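PDB 3KUV: fluoroacetyl coenzyme A thioesterase from Streptomyces cattleya, which hydrolyses fluoroacetyl-CoA to fluoroacetate and CoA, and so confers fluoroacetate resistance, while leaving acetyl-CoA untouched. Local coordinates for residues B[5-10]-B[90-95]; B[12-17]-B[85-90]; B[52-57]-B[118-123]; B[101-106]-B[113-118]. The protein carries 1 engineered substitution. All blocks are in the same frame, centred on the assembly; numbering follows the deposited sequence.

All four contacts lie on one antiparallel sheet of the hot-dog fold, and contact 3 joins that sheet to helix 42-57. Contact 3 is the buried one, where helix meets sheet: side chains alone do the work, and the substrate-binding Arg120 stands in the middle. Contact 1 lies at the surface, a loop held by two backbone bonds and some apolar packing. Contacts 2 and 4 are strand pairings with one face to the helix and one to the outside, so their chemistry splits between apolar and polar sides. Contacts 1 and 2 share strand 85-96 and Ala90; contacts 3 and 4 share strand 112-124 and His118.

Contact 1: B[5-10]-B[90-95]; sequences MRVGER and AELRSV
Leu92 extends from strand 85-96 to the N-terminal loop, its CD2 packing 3.7 Å from CB of Met5. CG2 of Val7 reaches Leu92 CD2 at a looser 4.2 Å. The other branch of Val7, CG1, lies anti to the backbone N (chi1 167°), which sets it over the strand's backbone, 3.3 Å from the carbonyl O of Arg93. Further along, Arg10 and Glu91 run side by side and point the same way. They touch through their aliphatic parts, CG to CG at 3.7 Å, with guanidinium and carboxylate planes 46° apart; the charged ends pass without meeting, Arg10 NE staying 4.9 Å from Glu91 OE1. Arg6 to Glu9 form a type II turn that carries Val7 and leads into edge strand 10-16 of the hot-dog sheet, where Arg10 pairs with Glu91. Gly8 N donates to Leu92 O at 2.8 Å, and Leu92 N returns a longer bond to Glu9 O. Gly8 has the positive phi of its place in the turn. On the side away from the strand, Arg6 NE pairs with Glu9 OE2 in a salt bridge at 3.1 Å, its hydrogen bond weak, tying the two ends of the turn together.

Contact 2: B[12-17]-B[85-90]; sequences THDFVV and TVTVTA
Strands 12-16 and 85-90 run antiparallel, their axes approaching to 4.4 Å, and His13 with Val88, and Phe15 with Val86, each exchange two backbone hydrogen bonds. The side chains separate cleanly by face. On one, Asp14 and Thr87 stand side by side and point the same way, and the hydroxyl OG1 of Thr87 donates to Asp14 OD1 at 2.7 Å. It arrives on the anti side of the carboxylate, 31° out of its plane. Thr87 CG2 also lies close to Asp14 OD1, at 3.3 Å. Thr12 and Thr89 flank this pair at one end, and at the other CG2 of Val16 rests 3.5 Å from OG1 of Thr85. The opposite face carries His13, Phe15, Val86 and Val88. Here the first torsion of His13, near 180°, sends the ring away from Val88 and toward helix 42-57, where it meets Leu48, Ala52 and the ring of Trp51. Past the end of the strand, Val17 CG2 packs on Val86 CG2 at 3.5 Å. The outer face is thus mostly polar and the helix-facing one mostly apolar, with Val16 and His13 the exceptions; the charged Asp14 stays on the outer side, and its hydroxyl partner probably steadies the negative charge there.

Contact 3: B[52-57]-B[118-123]; sequences ACVRAM and HERAVI
Arg120 crosses from strand 118-123 to helix 52-57 and meets Cys53, Val54 and Met57. The chain bends at chi3 (66°), which swings the guanidinium against Val54, across the helix direction. Val54 CG2 comes over one face of that group, 3.3 Å above the plane and toward its rim, with Arg120 NH2 as the nearest atom at 3.4 Å. The two side chains cross at about a right angle. Met57 SD lies at the guanidinium edge and touches Arg120 CD at 3.9 Å, while Cys53 CB meets the same CD from the helix. Arg120's polar end is held from outside the two segments: NH1 pairs with the active-site residue Glu50, and NE bonds to Ser67 OG. Packing and these polar bonds would together hold this substrate-binding residue in place.

Still within the tight, buried part, Cys53 SG makes an edge-on sulfur-aromatic contact with the His118 ring, 3.8 Å from His118 ND1, a nitrogen with no polar partner in the model. The looser end is at Val122, which is partly exposed: the Met57 and Val122 side chains slide past each other in opposite directions, with CE and CG2 4.0 Å apart. The axes of segments 52-57 and 118-123 run at 49° and come no closer than 10.4 Å. Trp102 of strand 99-107 packs on Cys53 and Met57, strand 65-75 brings Ser67 against Met57, and Phe33 of the second subunit packs on Val54.

Contact 4: B[101-106]-B[113-118]; sequences SWRVSA and IGSGTH. With ACT (acetate ion), chain I.
Trp102 and His118 pair across the hairpin, and the backbone binds them both ways: Trp102 N reaches His118 O at 2.8 Å, and His118 N returns a bond to Trp102 O. That same His118 O lies at the edge of the indole, in its plane, 3.4 Å from Trp102 CD1. The planes of the indole five-membered ring and the imidazole are 29° apart, but the rings are offset with little overlap, centroids 6.0 Å apart. Next along, Val104 pairs with Gly116, whose backbone angles (163°/-145°) suit glycine. Here CG2 of Val104 packs on the Gly116 carbonyl, 3.7 Å from its O.

At the far end a classic beta bulge sets two residues, Ile113 and Gly114, opposite Ala106. Ile113 N donates to Ala106 O at 2.9 Å, Gly114 N adds only a weak bond, and Ile113 CG1 packs on Ala106 CB at 3.7 Å. On the outer face Arg103 extends straight from CG to NE and holds an acetate, probably from the crystallisation liquor. Arg103 NE lies 3.0 Å from acetate O, and NH2 adds a weak second bond to the same atom.

Around this first shell, Thr75 OG1 bonds to Ser115 N, and Val74 packs on Val104. The hairpin lies between strands 85-96 and 65-75, with helix 42-57 covering its inner face: Trp102 rests on Cys53, Ala56 and Met57, and Ile113 on Met45.

Contact 1: B[5-10]-B[90-95]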
loop_
_atom_site.group_PDB
_atom_site.type_symbol
_atom_site.label_atom_id
_atom_site.label_comp_id
_atom_site.label_asym_id
_atom_site.label_seq_id
_atom_site.Cartn_x
_atom_site.Cartn_y
_atom_site.Cartn_z
ATOM N N MET B 5 14.841 -12.921 17.314
ATOM C CA MET B 5 14.372 -11.523 17.356
ATOM C C MET B 5 13.604 -11.237 18.623
ATOM O O MET B 5 12.802 -12.084 19.044
ATOM C CB MET B 5 13.448 -11.252 16.191
ATOM C CG MET B 5 14.150 -11.000 14.905
ATOM S SD MET B 5 13.063 -10.168 13.811
ATOM C CE MET B 5 13.125 -8.397 14.269
ATOM N N ARG B 6 13.795 -10.040 19.200
ATOM C CA ARG B 6 13.129 -9.687 20.451
ATOM C C ARG B 6 11.722 -9.065 20.301
ATOM O O ARG B 6 11.552 -7.934 19.796
ATOM C CB ARG B 6 13.985 -8.826 21.414
ATOM C CG ARG B 6 15.180 -8.036 20.764
ATOM C CD ARG B 6 15.974 -7.183 21.808
ATOM N NE ARG B 6 15.716 -5.729 21.687
ATOM C CZ ARG B 6 14.912 -5.015 22.484
ATOM N NH1 ARG B 6 14.238 -5.590 23.480
ATOM N NH2 ARG B 6 14.778 -3.709 22.274
ATOM N N VAL B 7 10.755 -9.795 20.830
ATOM C CA VAL B 7 9.359 -9.288 20.854
ATOM C C VAL B 7 9.304 -8.042 21.711
ATOM O O VAL B 7 9.902 -7.967 22.809
ATOM C CB VAL B 7 8.382 -10.333 21.340
ATOM C CG1 VAL B 7 6.999 -9.760 21.689
ATOM C CG2 VAL B 7 8.197 -11.434 20.314
ATOM N N GLY B 8 8.615 -6.996 21.219
ATOM C CA GLY B 8 8.487 -5.745 21.946
ATOM C C GLY B 8 9.560 -4.692 21.645
ATOM O O GLY B 8 9.415 -3.532 22.071
ATOM N N GLU B 9 10.616 -5.085 20.951
ATOM C CA GLU B 9 11.628 -4.186 20.456
ATOM C C GLU B 9 11.034 -3.279 19.339
ATOM O O GLU B 9 10.179 -3.745 18.529
ATOM C CB GLU B 9 12.764 -5.014 19.852
ATOM C CG GLU B 9 13.863 -4.183 19.311
ATOM C CD GLU B 9 15.034 -4.984 18.664
ATOM O OE1 GLU B 9 14.785 -5.954 17.866
ATOM O OE2 GLU B 9 16.194 -4.534 18.907
ATOM N N ARG B 10 11.342 -2.007 19.434
ATOM C CA ARG B 10 10.904 -1.011 18.467
ATOM C C ARG B 10 12.053 -0.621 17.568
ATOM O O ARG B 10 13.196 -0.441 18.005
ATOM C CB ARG B 10 10.358 0.259 19.142
ATOM C CG ARG B 10 8.980 -0.021 19.873
ATOM C CD ARG B 10 8.532 1.136 20.719
ATOM N NE ARG B 10 9.417 1.264 21.868
ATOM C CZ ARG B 10 9.402 2.330 22.690
ATOM N NH1 ARG B 10 8.593 3.355 22.450
ATOM N NH2 ARG B 10 10.217 2.387 23.715
ATOM N N ALA B 90 8.157 0.463 14.069
ATOM C CA ALA B 90 7.697 -0.956 13.902
ATOM C C ALA B 90 8.040 -1.690 15.190
ATOM O O ALA B 90 9.180 -1.660 15.636
ATOM C CB ALA B 90 8.423 -1.626 12.784
ATOM N N GLU B 91 7.105 -2.415 15.722
ATOM C CA GLU B 91 7.295 -3.071 17.029
ATOM C C GLU B 91 6.932 -4.507 16.801
ATOM O O GLU B 91 5.811 -4.856 16.408
ATOM C CB GLU B 91 6.403 -2.439 18.039
ATOM C CG GLU B 91 6.752 -2.992 19.423
ATOM C CD GLU B 91 6.044 -2.281 20.580
ATOM O OE1 GLU B 91 5.446 -1.156 20.417
ATOM O OE2 GLU B 91 6.133 -2.863 21.697
ATOM N N LEU B 92 7.851 -5.417 17.078
ATOM C CA LEU B 92 7.622 -6.851 16.853
ATOM C C LEU B 92 6.587 -7.423 17.853
ATOM O O LEU B 92 6.779 -7.273 19.097
ATOM C CB LEU B 92 8.955 -7.616 16.943
ATOM C CG LEU B 92 8.804 -9.064 16.608
ATOM C CD1 LEU B 92 8.336 -9.343 15.174
ATOM C CD2 LEU B 92 10.067 -9.956 16.898
ATOM N N ARG B 93 5.537 -8.105 17.365
ATOM C CA ARG B 93 4.532 -8.733 18.258
ATOM C C ARG B 93 4.813 -10.183 18.497
ATOM O O ARG B 93 4.559 -10.677 19.612
ATOM C CB ARG B 93 3.072 -8.621 17.653
ATOM C CG ARG B 93 2.598 -7.160 17.481
ATOM C CD ARG B 93 1.214 -7.275 16.794
ATOM N NE ARG B 93 0.182 -7.757 17.747
ATOM C CZ ARG B 93 -1.041 -8.144 17.447
ATOM N NH1 ARG B 93 -1.424 -8.181 16.143
ATOM N NH2 ARG B 93 -1.881 -8.490 18.393
ATOM N N SER B 94 5.294 -10.873 17.460
ATOM C CA SER B 94 5.473 -12.336 17.568
ATOM C C SER B 94 6.244 -12.847 16.435
ATOM O O SER B 94 6.212 -12.304 15.358
ATOM C CB SER B 94 4.128 -13.057 17.608
ATOM O OG SER B 94 3.406 -12.851 16.372
ATOM N N VAL B 95 6.876 -14.015 16.687
ATOM C CA VAL B 95 7.571 -14.807 15.648
ATOM C C VAL B 95 7.051 -16.241 15.775
ATOM O O VAL B 95 7.074 -16.848 16.896
ATOM C CB VAL B 95 9.077 -14.767 15.807
ATOM C CG1 VAL B 95 9.700 -15.622 14.720
ATOM C CG2 VAL B 95 9.573 -13.423 15.702
#

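Contact 2: B[12-17]-B[85-90]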
loop_
_atom_site.group_PDB
_atom_site.type_symbol
_atom_site.label_atom_id
_atom_site.label_comp_id
_atom_site.label_asym_id
_atom_site.label_seq_id
_atom_site.Cartn_x
_atom_site.Cartn_y
_atom_site.Cartn_z
ATOM N N THR B 12 12.927 2.223 14.416
ATOM C CA THR B 12 12.432 3.442 13.715
ATOM C C THR B 12 13.077 3.605 12.396
ATOM O O THR B 12 14.284 3.311 12.239
ATOM C CB THR B 12 12.507 4.722 14.532
ATOM O OG1 THR B 12 13.861 5.035 14.636
ATOM C CG2 THR B 12 12.058 4.419 15.992
ATOM N N HIS B 13 12.281 3.991 11.413
ATOM C CA HIS B 13 12.729 4.220 10.067
ATOM C C HIS B 13 12.280 5.613 9.620
ATOM O O HIS B 13 11.063 5.920 9.594
ATOM C CB HIS B 13 12.073 3.112 9.183
ATOM C CG HIS B 13 12.454 3.204 7.742
ATOM N ND1 HIS B 13 11.608 3.623 6.733
ATOM C CD2 HIS B 13 13.588 2.812 7.156
ATOM C CE1 HIS B 13 12.233 3.517 5.574
ATOM N NE2 HIS B 13 13.441 3.033 5.797
ATOM N N ASP B 14 13.250 6.490 9.259
ATOM C CA ASP B 14 12.921 7.871 8.898
ATOM C C ASP B 14 13.110 8.063 7.393
ATOM O O ASP B 14 14.055 7.539 6.753
ATOM C CB ASP B 14 13.853 8.905 9.591
ATOM C CG ASP B 14 13.831 8.782 11.081
ATOM O OD1 ASP B 14 12.754 8.633 11.667
ATOM O OD2 ASP B 14 14.894 8.713 11.725
ATOM N N PHE B 15 12.168 8.803 6.793
ATOM C CA PHE B 15 12.173 8.967 5.339
ATOM C C PHE B 15 11.638 10.319 4.995
ATOM O O PHE B 15 10.455 10.625 5.245
ATOM C CB PHE B 15 11.223 7.910 4.703
ATOM C CG PHE B 15 11.199 7.987 3.198
ATOM C CD1 PHE B 15 12.334 7.651 2.416
ATOM C CD2 PHE B 15 10.009 8.370 2.573
ATOM C CE1 PHE B 15 12.194 7.719 0.946
ATOM C CE2 PHE B 15 9.911 8.380 1.194
ATOM C CZ PHE B 15 10.975 8.074 0.401
ATOM N N VAL B 16 12.486 11.192 4.430
ATOM C CA VAL B 16 11.989 12.491 3.937
ATOM C C VAL B 16 11.195 12.255 2.642
ATOM O O VAL B 16 11.725 11.676 1.690
ATOM C CB VAL B 16 13.190 13.422 3.651
ATOM C CG1 VAL B 16 12.705 14.826 3.055
ATOM C CG2 VAL B 16 13.941 13.705 4.962
ATOM N N VAL B 17 9.891 12.646 2.628
ATOM C CA VAL B 17 9.094 12.371 1.436
ATOM C C VAL B 17 9.525 13.283 0.259
ATOM O O VAL B 17 9.416 14.506 0.400
ATOM C CB VAL B 17 7.578 12.658 1.776
ATOM C CG1 VAL B 17 6.648 12.425 0.525
ATOM C CG2 VAL B 17 7.083 11.737 2.960
ATOM N N THR B 85 9.395 14.683 7.087
ATOM C CA THR B 85 10.010 13.376 7.342
ATOM C C THR B 85 8.895 12.475 7.933
ATOM O O THR B 85 8.320 12.817 8.994
ATOM C CB THR B 85 11.110 13.502 8.368
ATOM O OG1 THR B 85 12.126 14.435 7.884
ATOM C CG2 THR B 85 11.794 12.172 8.675
ATOM N N VAL B 86 8.670 11.355 7.287
ATOM C CA VAL B 86 7.760 10.337 7.834
ATOM C C VAL B 86 8.650 9.396 8.687
ATOM O O VAL B 86 9.690 8.837 8.189
ATOM C CB VAL B 86 7.031 9.569 6.736
ATOM C CG1 VAL B 86 6.268 8.343 7.396
ATOM C CG2 VAL B 86 6.042 10.498 6.080
ATOM N N THR B 87 8.319 9.224 9.953
ATOM C CA THR B 87 9.000 8.239 10.815
ATOM C C THR B 87 8.005 7.094 11.003
ATOM O O THR B 87 6.914 7.317 11.530
ATOM C CB THR B 87 9.385 8.825 12.180
ATOM O OG1 THR B 87 10.354 9.884 12.005
ATOM C CG2 THR B 87 9.950 7.756 13.125
ATOM N N VAL B 88 8.424 5.883 10.610
ATOM C CA VAL B 88 7.670 4.672 10.886
ATOM C C VAL B 88 8.274 4.063 12.143
ATOM O O VAL B 88 9.530 3.885 12.208
ATOM C CB VAL B 88 7.756 3.666 9.735
ATOM C CG1 VAL B 88 7.076 2.340 10.093
ATOM C CG2 VAL B 88 7.080 4.242 8.428
ATOM N N THR B 89 7.440 3.690 13.118
ATOM C CA THR B 89 7.900 2.881 14.278
ATOM C C THR B 89 7.318 1.484 14.090
ATOM O O THR B 89 6.073 1.366 13.893
ATOM C CB THR B 89 7.356 3.506 15.570
ATOM O OG1 THR B 89 7.929 4.828 15.685
ATOM C CG2 THR B 89 7.836 2.719 16.793
ATOM N N ALA B 90 8.157 0.463 14.069
ATOM C CA ALA B 90 7.697 -0.956 13.902
ATOM C C ALA B 90 8.040 -1.690 15.190
ATOM O O ALA B 90 9.180 -1.660 15.636
ATOM C CB ALA B 90 8.423 -1.626 12.784
#

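Contact 3: B[52-57]-B[118-123]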
loop_
_atom_site.group_PDB
_atom_site.type_symbol
_atom_site.label_atom_id
_atom_site.label_comp_id
_atom_site.label_asym_id
_atom_site.label_seq_id
_atom_site.Cartn_x
_atom_site.Cartn_y
_atom_site.Cartn_z
ATOM N N ALA B 52 10.477 -0.573 6.622
ATOM C CA ALA B 52 10.873 -0.532 8.025
ATOM C C ALA B 52 10.984 -1.940 8.591
ATOM O O ALA B 52 11.977 -2.213 9.269
ATOM C CB ALA B 52 9.884 0.290 8.840
ATOM N N CYS B 53 9.941 -2.777 8.427
ATOM C CA CYS B 53 9.974 -4.129 9.004
ATOM C C CYS B 53 11.067 -4.992 8.357
ATOM O O CYS B 53 11.732 -5.764 9.090
ATOM C CB CYS B 53 8.592 -4.784 8.933
ATOM S SG CYS B 53 7.326 -3.908 9.802
ATOM N N VAL B 54 11.296 -4.847 7.030
ATOM C CA VAL B 54 12.417 -5.548 6.406
ATOM C C VAL B 54 13.774 -5.210 7.026
ATOM O O VAL B 54 14.626 -6.079 7.287
ATOM C CB VAL B 54 12.395 -5.289 4.832
ATOM C CG1 VAL B 54 13.686 -5.658 4.151
ATOM C CG2 VAL B 54 11.128 -5.967 4.164
ATOM N N ARG B 55 14.002 -3.916 7.279
ATOM C CA ARG B 55 15.306 -3.512 7.931
ATOM C C ARG B 55 15.411 -4.116 9.341
ATOM O O ARG B 55 16.519 -4.607 9.688
ATOM C CB ARG B 55 15.391 -1.951 7.979
ATOM C CG ARG B 55 15.616 -1.349 6.575
ATOM C CD ARG B 55 15.780 0.185 6.742
ATOM N NE ARG B 55 16.930 0.527 7.600
ATOM C CZ ARG B 55 17.128 1.729 8.192
ATOM N NH1 ARG B 55 16.223 2.760 8.150
ATOM N NH2 ARG B 55 18.262 1.988 8.848
ATOM N N ALA B 56 14.300 -4.120 10.083
ATOM C CA ALA B 56 14.294 -4.614 11.489
ATOM C C ALA B 56 14.647 -6.136 11.468
ATOM O O ALA B 56 15.372 -6.612 12.359
ATOM C CB ALA B 56 13.037 -4.377 12.070
ATOM N N MET B 57 14.120 -6.865 10.500
ATOM C CA MET B 57 14.298 -8.334 10.409
ATOM C C MET B 57 15.585 -8.791 9.875
ATOM O O MET B 57 15.955 -10.021 9.976
ATOM C CB MET B 57 13.326 -8.768 9.280
ATOM C CG MET B 57 12.108 -9.069 9.821
ATOM S SD MET B 57 10.988 -9.501 8.325
ATOM C CE MET B 57 11.473 -11.175 8.010
ATOM N N HIS B 118 0.875 -5.366 10.618
ATOM C CA HIS B 118 1.498 -5.862 9.363
ATOM C C HIS B 118 2.063 -7.240 9.674
ATOM O O HIS B 118 2.701 -7.448 10.760
ATOM C CB HIS B 118 2.665 -4.953 8.977
ATOM C CG HIS B 118 3.347 -5.401 7.701
ATOM N ND1 HIS B 118 4.720 -5.488 7.500
ATOM C CD2 HIS B 118 2.768 -5.821 6.551
ATOM C CE1 HIS B 118 4.957 -5.894 6.254
ATOM N NE2 HIS B 118 3.801 -6.099 5.677
ATOM N N GLU B 119 1.904 -8.172 8.760
ATOM C CA GLU B 119 2.527 -9.533 8.915
ATOM C C GLU B 119 3.362 -9.816 7.699
ATOM O O GLU B 119 3.045 -9.352 6.581
ATOM C CB GLU B 119 1.437 -10.584 8.999
ATOM C CG GLU B 119 0.637 -10.506 10.366
ATOM C CD GLU B 119 -0.351 -9.379 10.423
ATOM O OE1 GLU B 119 -1.013 -9.172 9.403
ATOM O OE2 GLU B 119 -0.560 -8.730 11.459
ATOM N N ARG B 120 4.434 -10.584 7.939
ATOM C CA ARG B 120 5.376 -10.989 6.908
ATOM C C ARG B 120 5.688 -12.472 6.992
ATOM O O ARG B 120 5.507 -13.081 8.018
ATOM C CB ARG B 120 6.702 -10.250 7.088
ATOM C CG ARG B 120 6.479 -8.685 6.999
ATOM C CD ARG B 120 7.786 -7.909 6.844
ATOM N NE ARG B 120 8.460 -8.159 5.574
ATOM C CZ ARG B 120 8.051 -7.725 4.385
ATOM N NH1 ARG B 120 7.003 -6.855 4.351
ATOM N NH2 ARG B 120 8.620 -8.083 3.231
ATOM N N ALA B 121 6.167 -13.047 5.895
ATOM C CA ALA B 121 6.597 -14.419 5.838
ATOM C C ALA B 121 8.037 -14.501 5.277
ATOM O O ALA B 121 8.305 -13.917 4.209
ATOM C CB ALA B 121 5.685 -15.261 4.936
ATOM N N VAL B 122 8.906 -15.211 5.984
ATOM C CA VAL B 122 10.272 -15.485 5.484
ATOM C C VAL B 122 10.225 -16.462 4.292
ATOM O O VAL B 122 9.427 -17.371 4.249
ATOM C CB VAL B 122 11.085 -16.123 6.603
ATOM C CG1 VAL B 122 12.542 -16.370 6.047
ATOM C CG2 VAL B 122 11.200 -15.136 7.804
ATOM N N ILE B 123 11.025 -16.121 3.296
ATOM C CA ILE B 123 11.068 -16.902 2.016
ATOM C C ILE B 123 12.519 -17.211 1.689
ATOM O O ILE B 123 13.434 -16.459 2.054
ATOM C CB ILE B 123 10.364 -16.244 0.822
ATOM C CG1 ILE B 123 10.938 -14.857 0.529
ATOM C CG2 ILE B 123 8.810 -16.237 0.997
ATOM C CD1 ILE B 123 10.546 -14.372 -0.863
#

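Contact 4: B[101-106]-B[113-118]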
loop_
_atom_site.group_PDB
_atom_site.type_symbol
_atom_site.label_atom_id
_atom_site.label_comp_id
_atom_site.label_asym_id
_atom_site.label_seq_id
_atom_site.Cartn_x
_atom_site.Cartn_y
_atom_site.Cartn_z
ATOM N N SER B 101 4.950 -10.835 12.955
ATOM C CA SER B 101 3.783 -9.959 13.076
ATOM C C SER B 101 4.244 -8.747 13.784
ATOM O O SER B 101 5.033 -8.795 14.802
ATOM C CB SER B 101 2.699 -10.628 13.921
ATOM O OG SER B 101 2.185 -11.855 13.315
ATOM N N TRP B 102 3.779 -7.570 13.334
ATOM C CA TRP B 102 4.262 -6.300 13.795
ATOM C C TRP B 102 3.080 -5.348 14.106
ATOM O O TRP B 102 2.012 -5.487 13.452
ATOM C CB TRP B 102 5.041 -5.658 12.642
ATOM C CG TRP B 102 6.181 -6.546 12.062
ATOM C CD1 TRP B 102 6.111 -7.496 11.068
ATOM C CD2 TRP B 102 7.475 -6.404 12.402
ATOM N NE1 TRP B 102 7.323 -8.042 10.848
ATOM C CE2 TRP B 102 8.209 -7.390 11.709
ATOM C CE3 TRP B 102 8.130 -5.560 13.364
ATOM C CZ2 TRP B 102 9.564 -7.464 11.815
ATOM C CZ3 TRP B 102 9.402 -5.686 13.516
ATOM C CH2 TRP B 102 10.161 -6.647 12.750
ATOM N N ARG B 103 3.249 -4.423 15.053
ATOM C CA ARG B 103 2.436 -3.251 15.199
ATOM C C ARG B 103 3.214 -2.125 14.541
ATOM O O ARG B 103 4.454 -1.939 14.834
ATOM C CB ARG B 103 2.156 -2.969 16.709
ATOM C CG ARG B 103 1.112 -1.977 16.945
ATOM C CD ARG B 103 0.767 -1.626 18.437
ATOM N NE ARG B 103 -0.340 -0.650 18.359
ATOM C CZ ARG B 103 -0.243 0.673 18.146
ATOM N NH1 ARG B 103 0.927 1.290 17.995
ATOM N NH2 ARG B 103 -1.367 1.398 18.090
ATOM N N VAL B 104 2.566 -1.344 13.681
ATOM C CA VAL B 104 3.234 -0.246 12.964
ATOM C C VAL B 104 2.507 1.069 13.190
ATOM O O VAL B 104 1.276 1.117 13.384
ATOM C CB VAL B 104 3.365 -0.531 11.476
ATOM C CG1 VAL B 104 4.367 -1.696 11.277
ATOM C CG2 VAL B 104 2.046 -0.913 10.746
ATOM N N SER B 105 3.261 2.163 13.187
ATOM C CA SER B 105 2.616 3.487 13.212
ATOM C C SER B 105 3.528 4.459 12.531
ATOM O O SER B 105 4.742 4.161 12.312
ATOM C CB SER B 105 2.290 3.944 14.588
ATOM O OG SER B 105 3.467 4.084 15.369
ATOM N N ALA B 106 2.981 5.577 12.122
ATOM C CA ALA B 106 3.790 6.560 11.349
ATOM C C ALA B 106 3.336 7.985 11.705
ATOM O O ALA B 106 2.166 8.218 12.091
ATOM C CB ALA B 106 3.710 6.309 9.838
ATOM N N ILE B 113 0.014 9.941 11.315
ATOM C CA ILE B 113 -0.579 9.762 10.011
ATOM C C ILE B 113 -1.138 8.365 9.826
ATOM O O ILE B 113 -1.843 8.144 8.846
ATOM C CB ILE B 113 0.350 10.069 8.821
ATOM C CG1 ILE B 113 1.565 9.111 8.861
ATOM C CG2 ILE B 113 0.872 11.523 8.928
ATOM C CD1 ILE B 113 2.413 9.229 7.524
ATOM N N GLY B 114 -0.901 7.376 10.717
ATOM C CA GLY B 114 -1.575 6.024 10.460
ATOM C C GLY B 114 -1.017 5.068 11.493
ATOM O O GLY B 114 0.100 5.264 12.005
ATOM N N SER B 115 -1.758 3.998 11.723
ATOM C CA SER B 115 -1.287 2.941 12.641
ATOM C C SER B 115 -2.065 1.690 12.381
ATOM O O SER B 115 -3.161 1.720 11.792
ATOM C CB SER B 115 -1.358 3.240 14.165
ATOM O OG SER B 115 -2.648 3.388 14.566
ATOM N N GLY B 116 -1.458 0.544 12.751
ATOM C CA GLY B 116 -2.145 -0.693 12.634
ATOM C C GLY B 116 -1.149 -1.826 12.691
ATOM O O GLY B 116 -0.242 -1.799 13.524
ATOM N N THR B 117 -1.429 -2.868 11.929
ATOM C CA THR B 117 -0.689 -4.116 11.999
ATOM C C THR B 117 -0.162 -4.529 10.628
ATOM O O THR B 117 -0.698 -4.139 9.594
ATOM C CB THR B 117 -1.538 -5.271 12.582
ATOM O OG1 THR B 117 -2.791 -5.356 11.838
ATOM C CG2 THR B 117 -1.876 -5.057 14.096
ATOM N N HIS B 118 0.875 -5.366 10.618
ATOM C CA HIS B 118 1.498 -5.862 9.363
ATOM C C HIS B 118 2.063 -7.240 9.674
ATOM O O HIS B 118 2.701 -7.448 10.760
ATOM C CB HIS B 118 2.665 -4.953 8.977
ATOM C CG HIS B 118 3.347 -5.401 7.701
ATOM N ND1 HIS B 118 4.720 -5.488 7.500
ATOM C CD2 HIS B 118 2.768 -5.821 6.551
ATOM C CE1 HIS B 118 4.957 -5.894 6.254
ATOM N NE2 HIS B 118 3.801 -6.099 5.677
HETATM C C ACT I . -4.139 -0.946 19.493
HETATM O O ACT I . -2.921 -0.703 19.840
HETATM O OXT ACT I . -4.744 -1.696 20.296
HETATM C CH3 ACT I . -4.863 -0.399 18.265
#